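Local coordinates for hypothetical protein (Streptococcus pneumoniae, PDB 2HIY) that is of unknown function and belongs to the DUF1697 family of conserved bacterial proteins, its chain folded round two four-stranded antiparallel sheets, at residues R102-F107 / I166-A171; E90-W95 / G137-K142. One frame throughout, in Å; residues are numbered along the deposited sequence.

Contact 1 (R102-F107 / I166-A171); sequences RKDFLF and ITIRNA
Phe107 and Arg169 meet because both hold CG anti to the carbonyl carbon (chi1 -76° and -62°), which brings Arg169 CG to the edge of the phenyl ring, 3.8 Å from Phe107 CE2; a bend at chi2 then carries the guanidinium away from Phe107. The two side chains cross at about a right angle, and Phe105 CD2 sits over the centre of one face of the Phe107 ring. On the other face of the sheet Leu106 lies alongside Ile166 and Ile168, all pointing the same way, with Leu106 CD2 3.6 Å from Ile166 CD1. The backbones pair as antiparallel strands. Phe105 and Arg169 exchange two nearly straight bonds, Phe105 N to Arg169 O at 2.7 Å and Arg169 N to Phe105 O at 2.9 Å; Phe107 and Thr167 form a second, somewhat more bent pair. Where the helix 171-182 begins, Ala171 N still reaches Lys103 O at 2.9 Å, but at 141°, while Asn170 OD1 caps Thr173 N. The guanidinium of Arg169, with Thr167 CG2 over one face, binds Ile168 O through NH1 at 3.0 Å, in its own plane. NE and NH2 tie the strand pair to Val11 and Gly46, and to Asn47 at the start of strand 47-52. These bonds fix the rotation of a buried cation and would offset part of its charge with carbonyl and amide dipoles.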
ATOM      1  N   ARG D 102     -15.700 -11.983  12.654  1.00 12.78           N
ATOM      2  CA  ARG D 102     -15.582 -12.280  11.214  1.00 13.24           C
ATOM      3  C   ARG D 102     -16.242 -13.620  10.921  1.00 12.20           C
ATOM      4  O   ARG D 102     -16.024 -14.597  11.661  1.00 13.12           O
ATOM      5  CB  ARG D 102     -14.118 -12.316  10.783  1.00 14.66           C
ATOM      6  CG  ARG D 102     -13.450 -10.974  11.032  1.00 17.93           C
ATOM      7  CD  ARG D 102     -12.239 -10.830  10.242  1.00 21.85           C
ATOM      8  NE  ARG D 102     -11.421  -9.729  10.734  1.00 20.69           N
ATOM      9  CZ  ARG D 102     -10.284  -9.383  10.149  1.00 21.80           C
ATOM     10  NH1 ARG D 102      -9.899 -10.025   9.048  1.00 22.82           N
ATOM     11  NH2 ARG D 102      -9.561  -8.395  10.635  1.00 23.16           N
ATOM     12  N   LYS D 103     -16.995 -13.700   9.844  1.00 11.81           N
ATOM     13  CA  LYS D 103     -17.616 -14.942   9.397  1.00 11.93           C
ATOM     14  C   LYS D 103     -17.407 -15.083   7.913  1.00 12.17           C
ATOM     15  O   LYS D 103     -17.762 -14.171   7.178  1.00 12.47           O
ATOM     16  CB  LYS D 103     -19.089 -14.969   9.728  1.00 12.32           C
ATOM     17  CG  LYS D 103     -19.379 -14.984  11.242  1.00 12.58           C
ATOM     18  CD  LYS D 103     -20.865 -15.012  11.560  1.00 13.66           C
ATOM     19  CE  LYS D 103     -21.531 -13.679  11.193  1.00 15.44           C
ATOM     20  NZ  LYS D 103     -22.936 -13.576  11.701  1.00 16.08           N
ATOM     21  N   ASP D 104     -16.833 -16.183   7.493  1.00 11.00           N
ATOM     22  CA  ASP D 104     -16.572 -16.450   6.087  1.00 12.06           C
ATOM     23  C   ASP D 104     -17.115 -17.795   5.673  1.00 12.69           C
ATOM     24  O   ASP D 104     -17.168 -18.722   6.490  1.00 13.01           O
ATOM     25  CB  ASP D 104     -15.076 -16.384   5.841  1.00 14.06           C
ATOM     26  CG  ASP D 104     -14.529 -15.005   6.179  1.00 16.78           C
ATOM     27  OD1 ASP D 104     -14.892 -14.034   5.476  1.00 18.28           O
ATOM     28  OD2 ASP D 104     -13.794 -14.855   7.185  1.00 17.82           O
ATOM     29  N   PHE D 105     -17.499 -17.900   4.396  1.00 12.62           N
ATOM     30  CA  PHE D 105     -17.867 -19.191   3.846  1.00 12.01           C
ATOM     31  C   PHE D 105     -16.836 -19.506   2.768  1.00 12.58           C
ATOM     32  O   PHE D 105     -16.615 -18.684   1.879  1.00 13.37           O
ATOM     33  CB  PHE D 105     -19.263 -19.173   3.242  1.00 13.02           C
ATOM     34  CG  PHE D 105     -19.815 -20.554   2.992  1.00 11.98           C
ATOM     35  CD1 PHE D 105     -20.304 -21.299   4.043  1.00 12.68           C
ATOM     36  CD2 PHE D 105     -19.800 -21.120   1.727  1.00 12.12           C
ATOM     37  CE1 PHE D 105     -20.819 -22.560   3.838  1.00 11.53           C
ATOM     38  CE2 PHE D 105     -20.317 -22.360   1.508  1.00 12.56           C
ATOM     39  CZ  PHE D 105     -20.823 -23.100   2.575  1.00 13.19           C
ATOM     40  N   LEU D 106     -16.251 -20.686   2.849  1.00 11.92           N
ATOM     41  CA  LEU D 106     -15.269 -21.141   1.862  1.00 11.98           C
ATOM     42  C   LEU D 106     -15.996 -22.079   0.900  1.00 11.62           C
ATOM     43  O   LEU D 106     -16.208 -23.250   1.221  1.00 12.01           O
ATOM     44  CB  LEU D 106     -14.119 -21.890   2.559  1.00 12.76           C
ATOM     45  CG  LEU D 106     -13.160 -21.049   3.420  1.00 14.17           C
ATOM     46  CD1 LEU D 106     -13.875 -20.469   4.647  1.00 15.58           C
ATOM     47  CD2 LEU D 106     -12.021 -21.928   3.913  1.00 15.56           C
ATOM     48  N   PHE D 107     -16.411 -21.552  -0.256  1.00 11.42           N
ATOM     49  CA  PHE D 107     -17.175 -22.364  -1.203  1.00 12.20           C
ATOM     50  C   PHE D 107     -16.265 -23.342  -1.927  1.00 12.37           C
ATOM     51  O   PHE D 107     -15.208 -22.966  -2.466  1.00 12.67           O
ATOM     52  CB  PHE D 107     -17.810 -21.498  -2.279  1.00 12.20           C
ATOM     53  CG  PHE D 107     -19.034 -20.735  -1.838  1.00 11.08           C
ATOM     54  CD1 PHE D 107     -20.306 -21.311  -1.919  1.00 12.21           C
ATOM     55  CD2 PHE D 107     -18.950 -19.381  -1.419  1.00 12.13           C
ATOM     56  CE1 PHE D 107     -21.470 -20.576  -1.548  1.00 12.46           C
ATOM     57  CE2 PHE D 107     -20.100 -18.654  -1.066  1.00 12.67           C
ATOM     58  CZ  PHE D 107     -21.345 -19.265  -1.128  1.00 12.78           C
ATOM     59  N   ILE D 166     -10.739 -22.797  -3.637  1.00 13.08           N
ATOM     60  CA  ILE D 166     -11.958 -22.461  -2.909  1.00 13.88           C
ATOM     61  C   ILE D 166     -12.294 -21.024  -3.217  1.00 13.84           C
ATOM     62  O   ILE D 166     -11.401 -20.260  -3.609  1.00 15.06           O
ATOM     63  CB  ILE D 166     -11.827 -22.641  -1.386  1.00 15.48           C
ATOM     64  CG1 ILE D 166     -10.614 -21.880  -0.869  1.00 16.42           C
ATOM     65  CG2 ILE D 166     -11.818 -24.120  -1.023  1.00 18.29           C
ATOM     66  CD1 ILE D 166     -10.516 -21.753   0.623  1.00 21.69           C
ATOM     67  N   THR D 167     -13.548 -20.657  -3.028  1.00 13.13           N
ATOM     68  CA  THR D 167     -13.957 -19.297  -3.287  1.00 13.75           C
ATOM     69  C   THR D 167     -14.479 -18.729  -1.974  1.00 13.68           C
ATOM     70  O   THR D 167     -15.528 -19.144  -1.491  1.00 14.36           O
ATOM     71  CB  THR D 167     -15.065 -19.266  -4.357  1.00 14.83           C
ATOM     72  OG1 THR D 167     -14.684 -20.133  -5.453  1.00 17.38           O
ATOM     73  CG2 THR D 167     -15.273 -17.864  -4.827  1.00 17.06           C
ATOM     74  N   ILE D 168     -13.752 -17.772  -1.422  1.00 13.28           N
ATOM     75  CA  ILE D 168     -14.075 -17.298  -0.078  1.00 13.69           C
ATOM     76  C   ILE D 168     -14.983 -16.090  -0.190  1.00 13.99           C
ATOM     77  O   ILE D 168     -14.698 -15.139  -0.934  1.00 14.58           O
ATOM     78  CB  ILE D 168     -12.811 -16.923   0.672  1.00 14.82           C
ATOM     79  CG1 ILE D 168     -11.905 -18.149   0.774  1.00 15.69           C
ATOM     80  CG2 ILE D 168     -13.187 -16.346   2.069  1.00 16.09           C
ATOM     81  CD1 ILE D 168     -10.562 -17.892   1.499  1.00 20.12           C
ATOM     82  N   ARG D 169     -16.087 -16.107   0.550  1.00 13.53           N
ATOM     83  CA  ARG D 169     -16.989 -14.960   0.631  1.00 13.47           C
ATOM     84  C   ARG D 169     -17.343 -14.698   2.073  1.00 13.84           C
ATOM     85  O   ARG D 169     -17.502 -15.630   2.858  1.00 13.55           O
ATOM     86  CB  ARG D 169     -18.291 -15.245  -0.142  1.00 13.39           C
ATOM     87  CG  ARG D 169     -18.077 -15.496  -1.663  1.00 14.19           C
ATOM     88  CD  ARG D 169     -17.657 -14.185  -2.334  1.00 15.25           C
ATOM     89  NE  ARG D 169     -17.517 -14.264  -3.799  1.00 14.51           N
ATOM     90  CZ  ARG D 169     -16.381 -14.466  -4.454  1.00 14.71           C
ATOM     91  NH1 ARG D 169     -15.251 -14.674  -3.808  1.00 17.17           N
ATOM     92  NH2 ARG D 169     -16.400 -14.484  -5.786  1.00 16.54           N
ATOM     93  N   ASN D 170     -17.457 -13.451   2.456  1.00 12.78           N
ATOM     94  CA  ASN D 170     -17.912 -13.172   3.807  1.00 13.79           C
ATOM     95  C   ASN D 170     -19.387 -13.526   3.981  1.00 13.45           C
ATOM     96  O   ASN D 170     -20.119 -13.787   3.009  1.00 13.32           O
ATOM     97  CB  ASN D 170     -17.551 -11.757   4.265  1.00 14.59           C
ATOM     98  CG  ASN D 170     -18.208 -10.680   3.445  1.00 15.60           C
ATOM     99  OD1 ASN D 170     -19.363 -10.794   3.045  1.00 18.78           O
ATOM    100  ND2 ASN D 170     -17.488  -9.568   3.266  1.00 20.44           N
ATOM    101  N   ALA D 171     -19.837 -13.564   5.237  1.00 12.93           N
ATOM    102  CA  ALA D 171     -21.202 -13.937   5.497  1.00 13.89           C
ATOM    103  C   ALA D 171     -22.220 -13.019   4.857  1.00 14.40           C
ATOM    104  O   ALA D 171     -23.293 -13.462   4.476  1.00 14.65           O
ATOM    105  CB  ALA D 171     -21.450 -14.015   7.000  1.00 15.49           C
TER

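Contact 2 (E90-W95 / G137-K142); sequences ENLPAW and GIFWGK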
ATOM      1  N   GLU D  90     -30.853 -24.811   5.287  1.00 18.82           N
ATOM      2  CA  GLU D  90     -31.582 -25.647   6.252  1.00 19.81           C
ATOM      3  C   GLU D  90     -30.670 -26.231   7.331  1.00 20.00           C
ATOM      4  O   GLU D  90     -31.129 -26.838   8.295  1.00 20.03           O
ATOM      5  CB  GLU D  90     -32.360 -26.740   5.516  1.00 20.58           C
ATOM      6  CG  GLU D  90     -33.538 -26.180   4.724  1.00 24.91           C
ATOM      7  CD  GLU D  90     -34.416 -25.224   5.543  1.00 31.62           C
ATOM      8  OE1 GLU D  90     -34.808 -25.577   6.685  1.00 34.09           O
ATOM      9  OE2 GLU D  90     -34.723 -24.115   5.041  1.00 34.41           O
ATOM     10  N   ASN D  91     -29.373 -25.993   7.174  1.00 18.98           N
ATOM     11  CA  ASN D  91     -28.360 -26.603   8.009  1.00 19.89           C
ATOM     12  C   ASN D  91     -27.268 -25.599   8.420  1.00 17.66           C
ATOM     13  O   ASN D  91     -26.079 -25.917   8.378  1.00 18.93           O
ATOM     14  CB  ASN D  91     -27.747 -27.773   7.239  1.00 21.48           C
ATOM     15  CG  ASN D  91     -28.790 -28.813   6.850  1.00 23.63           C
ATOM     16  OD1 ASN D  91     -29.196 -29.615   7.687  1.00 26.75           O
ATOM     17  ND2 ASN D  91     -29.259 -28.779   5.587  1.00 26.72           N
ATOM     18  N   LEU D  92     -27.668 -24.386   8.805  1.00 15.46           N
ATOM     19  CA  LEU D  92     -26.715 -23.366   9.216  1.00 14.62           C
ATOM     20  C   LEU D  92     -26.336 -23.615  10.655  1.00 13.03           C
ATOM     21  O   LEU D  92     -27.199 -23.907  11.480  1.00 13.48           O
ATOM     22  CB  LEU D  92     -27.328 -21.961   9.140  1.00 14.24           C
ATOM     23  CG  LEU D  92     -27.830 -21.494   7.767  1.00 15.01           C
ATOM     24  CD1 LEU D  92     -28.592 -20.161   7.834  1.00 17.84           C
ATOM     25  CD2 LEU D  92     -26.655 -21.386   6.796  1.00 14.93           C
ATOM     26  N   PRO D  93     -25.053 -23.454  10.982  1.00 11.72           N
ATOM     27  CA  PRO D  93     -24.672 -23.536  12.396  1.00 11.10           C
ATOM     28  C   PRO D  93     -25.394 -22.460  13.222  1.00 11.80           C
ATOM     29  O   PRO D  93     -25.620 -21.347  12.730  1.00 12.51           O
ATOM     30  CB  PRO D  93     -23.161 -23.284  12.373  1.00 11.35           C
ATOM     31  CG  PRO D  93     -22.734 -23.694  10.948  1.00 13.33           C
ATOM     32  CD  PRO D  93     -23.889 -23.254  10.088  1.00 12.11           C
ATOM     33  N   ALA D  94     -25.684 -22.731  14.485  1.00 12.16           N
ATOM     34  CA  ALA D  94     -26.378 -21.727  15.306  1.00 12.71           C
ATOM     35  C   ALA D  94     -25.513 -20.489  15.468  1.00 12.95           C
ATOM     36  O   ALA D  94     -26.023 -19.349  15.521  1.00 13.89           O
ATOM     37  CB  ALA D  94     -26.762 -22.314  16.645  1.00 13.47           C
ATOM     38  N   TRP D  95     -24.198 -20.661  15.473  1.00 12.21           N
ATOM     39  CA  TRP D  95     -23.310 -19.518  15.679  1.00 12.49           C
ATOM     40  C   TRP D  95     -23.198 -18.655  14.431  1.00 13.39           C
ATOM     41  O   TRP D  95     -22.735 -17.514  14.500  1.00 13.26           O
ATOM     42  CB  TRP D  95     -21.935 -19.992  16.155  1.00 13.40           C
ATOM     43  CG  TRP D  95     -21.314 -21.093  15.319  1.00 11.83           C
ATOM     44  CD1 TRP D  95     -21.321 -22.432  15.606  1.00 12.62           C
ATOM     45  CD2 TRP D  95     -20.555 -20.939  14.117  1.00 12.05           C
ATOM     46  NE1 TRP D  95     -20.620 -23.129  14.642  1.00 12.57           N
ATOM     47  CE2 TRP D  95     -20.150 -22.230  13.724  1.00 12.13           C
ATOM     48  CE3 TRP D  95     -20.182 -19.842  13.323  1.00 11.31           C
ATOM     49  CZ2 TRP D  95     -19.364 -22.455  12.583  1.00 12.13           C
ATOM     50  CZ3 TRP D  95     -19.405 -20.084  12.189  1.00 12.84           C
ATOM     51  CH2 TRP D  95     -19.025 -21.375  11.833  1.00 12.69           C
ATOM     52  N   GLY D 137     -19.525 -25.998   1.189  1.00 12.14           N
ATOM     53  CA  GLY D 137     -18.300 -25.369   1.617  1.00 12.02           C
ATOM     54  C   GLY D 137     -18.223 -25.363   3.124  1.00 11.75           C
ATOM     55  O   GLY D 137     -18.976 -26.051   3.806  1.00 12.80           O
ATOM     56  N   ILE D 138     -17.307 -24.531   3.611  1.00 11.39           N
ATOM     57  CA  ILE D 138     -16.973 -24.513   5.049  1.00 12.01           C
ATOM     58  C   ILE D 138     -17.424 -23.195   5.656  1.00 11.41           C
ATOM     59  O   ILE D 138     -17.043 -22.123   5.168  1.00 11.71           O
ATOM     60  CB  ILE D 138     -15.445 -24.640   5.271  1.00 12.35           C
ATOM     61  CG1 ILE D 138     -14.923 -25.871   4.532  1.00 14.59           C
ATOM     62  CG2 ILE D 138     -15.123 -24.737   6.775  1.00 13.13           C
ATOM     63  CD1 ILE D 138     -13.403 -26.011   4.563  1.00 15.26           C
ATOM     64  N   PHE D 139     -18.272 -23.244   6.694  1.00 10.70           N
ATOM     65  CA  PHE D 139     -18.542 -22.066   7.504  1.00 10.73           C
ATOM     66  C   PHE D 139     -17.388 -21.869   8.475  1.00 10.79           C
ATOM     67  O   PHE D 139     -17.008 -22.823   9.152  1.00 11.32           O
ATOM     68  CB  PHE D 139     -19.798 -22.283   8.367  1.00 10.98           C
ATOM     69  CG  PHE D 139     -21.058 -22.646   7.605  1.00 10.69           C
ATOM     70  CD1 PHE D 139     -21.923 -21.640   7.185  1.00 10.27           C
ATOM     71  CD2 PHE D 139     -21.416 -23.989   7.367  1.00 10.47           C
ATOM     72  CE1 PHE D 139     -23.118 -21.956   6.523  1.00 11.10           C
ATOM     73  CE2 PHE D 139     -22.585 -24.306   6.701  1.00 11.88           C
ATOM     74  CZ  PHE D 139     -23.452 -23.278   6.296  1.00 12.45           C
ATOM     75  N   TRP D 140     -16.855 -20.658   8.602  1.00 11.40           N
ATOM     76  CA  TRP D 140     -15.692 -20.476   9.483  1.00 10.57           C
ATOM     77  C   TRP D 140     -15.778 -19.134  10.149  1.00 11.38           C
ATOM     78  O   TRP D 140     -15.704 -18.066   9.496  1.00 12.17           O
ATOM     79  CB  TRP D 140     -14.417 -20.628   8.667  1.00 11.71           C
ATOM     80  CG  TRP D 140     -13.167 -20.913   9.412  1.00 11.60           C
ATOM     81  CD1 TRP D 140     -12.806 -20.550  10.695  1.00 11.92           C
ATOM     82  CD2 TRP D 140     -12.066 -21.656   8.892  1.00 11.11           C
ATOM     83  NE1 TRP D 140     -11.536 -21.024  11.006  1.00 11.08           N
ATOM     84  CE2 TRP D 140     -11.067 -21.712   9.906  1.00 11.58           C
ATOM     85  CE3 TRP D 140     -11.817 -22.289   7.661  1.00 12.01           C
ATOM     86  CZ2 TRP D 140      -9.838 -22.376   9.714  1.00 11.58           C
ATOM     87  CZ3 TRP D 140     -10.599 -22.949   7.470  1.00 13.02           C
ATOM     88  CH2 TRP D 140      -9.632 -22.986   8.501  1.00 11.97           C
ATOM     89  N   GLY D 141     -16.003 -19.156  11.465  1.00 10.50           N
ATOM     90  CA  GLY D 141     -16.220 -17.941  12.252  1.00 10.55           C
ATOM     91  C   GLY D 141     -15.008 -17.705  13.125  1.00 10.89           C
ATOM     92  O   GLY D 141     -14.420 -18.645  13.662  1.00 11.50           O
ATOM     93  N   LYS D 142     -14.637 -16.437  13.240  1.00 11.56           N
ATOM     94  CA  LYS D 142     -13.566 -16.034  14.136  1.00 11.62           C
ATOM     95  C   LYS D 142     -14.169 -15.059  15.152  1.00 11.31           C
ATOM     96  O   LYS D 142     -14.799 -14.065  14.788  1.00 11.88           O
ATOM     97  CB  LYS D 142     -12.423 -15.371  13.328  1.00 12.62           C
ATOM     98  CG  LYS D 142     -11.545 -16.335  12.487  1.00 12.50           C
ATOM     99  CD  LYS D 142     -12.210 -16.962  11.269  1.00 12.90           C
ATOM    100  CE  LYS D 142     -12.732 -15.961  10.281  1.00 13.72           C
ATOM    101  NZ  LYS D 142     -13.167 -16.663   9.020  1.00 16.26           N
TER
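CH-pi packing joins Pro93 to Phe139: Pro93 CD stands over the middle of the phenyl face, 3.5 Å from the ring centroid and 3° off its normal. The remaining apolar contacts come from Leu92, just before the proline, and Trp95, two residues after it. Leu92, its side chain crossing that of Phe139 at about a right angle, brings CD2 to 3.6 Å from Phe139 CE1. Trp95 CH2 lies 3.7 Å from Phe139 CB, and Pro93 CB rests over one face of the indole, so the proline touches a face of each ring, through CD and CB. The indole also meets the strand backbone by plain packing. With chi1 at 50°, its CG is set between the backbone N and the carbonyl carbon, and the six-membered ring reaches the strand, Phe139 C and Trp140 N lying in plane at its edge. Trp95 CZ3 comes 3.6 Å from Gly141 N, beside a residue whose lack of a side chain makes room for the ring. Edge-to-face rings of Phe105 and Trp96 further surround Phe139. Contact between the loop 90-95 and the strand 137-142 is thus carried by carbon surfaces, with dispersion and the weak polarity of C-H groups over a pi face doing the work of adhesion.

In the fold
Contacts 1 and 2 have centres 10 Å apart and share the antiparallel sheet ordered 129-133, 137-142, 102-108, 166-170. Contact 1 joins 166-170, one of the two outermost strands within the chain, to 102-108; contact 2 lays the loop 90-95, which follows helix 82-89, on the neighbouring strand 137-142. Along the chain the segments alternate: 90-95, 102-107, 137-142, 166-171. The two sites touch directly, through the salt bridge of Asp104 OD2 with Lys142 NZ (2.7 Å) and through Phe105 packing on Gly137 and Ile138. By the strand order, 102-108 and 137-142 form the middle of the sheet, joining the loop at contact 2 to the strand that leads into the C-terminal helix 171-182.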